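Local structure of histidinol-phosphatase (Bordetella pertussis, 3FVV) at residues Ala70-Ser73 against Ala79-Glu82. The protein probably removes the phosphate from L-histidinol phosphate to give L-histidinol, the direct precursor of histidine, as a magnesium-dependent hydrolase of the HAD superfamily. Residues are numbered along the deposited sequence; the frame is centred on the assembly and turned at random.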
ATOM      1  N   ALA A  70      10.705   8.285 -12.609  1.00 13.45           N
ATOM      2  CA  ALA A  70      11.947   8.947 -12.977  1.00 12.74           C
ATOM      3  C   ALA A  70      11.919   9.401 -14.435  1.00 13.09           C
ATOM      4  O   ALA A  70      12.625  10.328 -14.810  1.00 13.45           O
ATOM      5  CB  ALA A  70      13.201   7.990 -12.670  1.00 11.75           C
ATOM      6  N   ALA A  71      11.058   8.808 -15.248  1.00 13.86           N
ATOM      7  CA  ALA A  71      11.038   9.080 -16.689  1.00 14.20           C
ATOM      8  C   ALA A  71      10.263  10.365 -17.071  1.00 15.00           C
ATOM      9  O   ALA A  71      10.206  10.732 -18.219  1.00 14.70           O
ATOM     10  CB  ALA A  71      10.532   7.803 -17.462  1.00 13.47           C
ATOM     11  N   HIS A  72       9.735  11.120 -16.085  1.00 15.86           N
ATOM     12  CA  HIS A  72       8.791  12.200 -16.359  1.00 14.14           C
ATOM     13  C   HIS A  72       8.816  13.320 -15.342  1.00 14.25           C
ATOM     14  O   HIS A  72       9.188  13.147 -14.196  1.00 14.83           O
ATOM     15  CB  HIS A  72       7.376  11.640 -16.282  1.00 14.33           C
ATOM     16  CG  HIS A  72       7.126  10.532 -17.221  1.00 13.63           C
ATOM     17  ND1 HIS A  72       6.944   9.232 -16.804  1.00 19.55           N
ATOM     18  CD2 HIS A  72       7.048  10.515 -18.558  1.00 14.11           C
ATOM     19  CE1 HIS A  72       6.774   8.462 -17.853  1.00 18.42           C
ATOM     20  NE2 HIS A  72       6.814   9.219 -18.928  1.00 16.43           N
ATOM     21  N   SER A  73       8.356  14.471 -15.747  1.00 13.32           N
ATOM     22  CA  SER A  73       8.290  15.586 -14.846  1.00 13.59           C
ATOM     23  C   SER A  73       7.206  15.299 -13.791  1.00 12.83           C
ATOM     24  O   SER A  73       6.204  14.616 -14.073  1.00 13.58           O
ATOM     25  CB  SER A  73       8.016  16.862 -15.652  1.00 13.39           C
ATOM     26  OG  SER A  73       6.842  17.505 -15.220  1.00 18.50           O
ATOM     27  N   ALA A  79      -0.862  15.125 -13.250  1.00  9.05           N
ATOM     28  CA  ALA A  79      -1.967  15.196 -14.190  1.00  9.73           C
ATOM     29  C   ALA A  79      -2.346  13.740 -14.552  1.00 10.51           C
ATOM     30  O   ALA A  79      -3.486  13.352 -14.425  1.00  9.95           O
ATOM     31  CB  ALA A  79      -1.592  16.063 -15.449  1.00  9.79           C
ATOM     32  N   TRP A  80      -1.354  12.904 -14.865  1.00 10.98           N
ATOM     33  CA  TRP A  80      -1.660  11.508 -15.212  1.00 11.49           C
ATOM     34  C   TRP A  80      -2.214  10.672 -14.066  1.00 11.29           C
ATOM     35  O   TRP A  80      -3.089   9.829 -14.248  1.00 11.52           O
ATOM     36  CB  TRP A  80      -0.454  10.802 -15.856  1.00 11.73           C
ATOM     37  CG  TRP A  80       0.100  11.529 -17.030  1.00 10.68           C
ATOM     38  CD1 TRP A  80      -0.536  12.419 -17.795  1.00 13.16           C
ATOM     39  CD2 TRP A  80       1.433  11.437 -17.539  1.00 11.75           C
ATOM     40  NE1 TRP A  80       0.297  12.914 -18.749  1.00 12.78           N
ATOM     41  CE2 TRP A  80       1.514  12.294 -18.634  1.00 12.49           C
ATOM     42  CE3 TRP A  80       2.557  10.677 -17.185  1.00 12.81           C
ATOM     43  CZ2 TRP A  80       2.714  12.476 -19.385  1.00 14.57           C
ATOM     44  CZ3 TRP A  80       3.728  10.831 -17.937  1.00 13.82           C
ATOM     45  CH2 TRP A  80       3.797  11.733 -19.012  1.00 15.48           C
ATOM     46  N   HIS A  81      -1.723  10.912 -12.865  1.00 12.93           N
ATOM     47  CA  HIS A  81      -2.271  10.227 -11.717  1.00 11.73           C
ATOM     48  C   HIS A  81      -3.739  10.599 -11.459  1.00 11.39           C
ATOM     49  O   HIS A  81      -4.497   9.782 -11.078  1.00  9.46           O
ATOM     50  CB  HIS A  81      -1.385  10.420 -10.507  1.00 11.02           C
ATOM     51  CG  HIS A  81      -1.800   9.594  -9.343  1.00 11.28           C
ATOM     52  ND1 HIS A  81      -1.266   8.343  -9.078  1.00 14.19           N
ATOM     53  CD2 HIS A  81      -2.732   9.804  -8.407  1.00  9.88           C
ATOM     54  CE1 HIS A  81      -1.846   7.841  -8.006  1.00 10.56           C
ATOM     55  NE2 HIS A  81      -2.741   8.703  -7.582  1.00 13.30           N
ATOM     56  N   GLU A  82      -4.123  11.843 -11.655  1.00 12.18           N
ATOM     57  CA  GLU A  82      -5.538  12.187 -11.540  1.00 13.60           C
ATOM     58  C   GLU A  82      -6.396  11.407 -12.498  1.00 13.38           C
ATOM     59  O   GLU A  82      -7.437  10.940 -12.167  1.00 14.36           O
ATOM     60  CB  GLU A  82      -5.809  13.689 -11.747  1.00 14.34           C
ATOM     61  CG  GLU A  82      -5.152  14.596 -10.738  1.00 17.91           C
ATOM     62  CD  GLU A  82      -5.127  16.067 -11.167  1.00 24.76           C
ATOM     63  OE1 GLU A  82      -5.810  16.428 -12.141  1.00 28.36           O
ATOM     64  OE2 GLU A  82      -4.379  16.871 -10.562  1.00 24.73           O
TER
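H72 and W80 meet across the short loop joining two consecutive helices, 58-70 and 74-89, their CA atoms 10.5 Å apart. Both helices belong to the helical insertion between strands 5-9 and 110-115 of the core sheet, consistent with the C1-type cap of SerB-like HAD phosphatases. H72 lies in the link itself, its backbone extended, whereas W80 sits in the early part of helix 74-89. S73 holds the N-cap position of that second helix; its N is hydrogen-bonded to E76 OE1, and its OG makes a weak bond to V75 N. Separation at the backbone is bridged by two rings, a worked example of how a T-shaped aromatic pair can tie a loop to the helix it leads into. The indole is the edge and the imidazole the face: the ring planes stand at 82°, with 4.8 Å between the centroid of the H72 ring and that of the six-membered ring of W80. With CG of H72 anti to the carbonyl carbon (chi1 -58°), the imidazole turns one face to the indole. A hydrogen bond from ND1 to L68 O together with a weak one between NE2 and R33 O would limit rotation of the ring. A71 CB lies over the rim of the other imidazole face, so the ring is flanked on both sides. R33 reaches the tryptophan as well, through a cation-pi contact, linking the pair to the region after helix 20-30. The contact itself is small, burying 88 Å² near the surface. At its tightest point W80 CZ3 stands over the centre of the imidazole, 3.4 Å from H72 CD2, while W80 CH2 approaches that same CD2 of H72 to 3.5 Å.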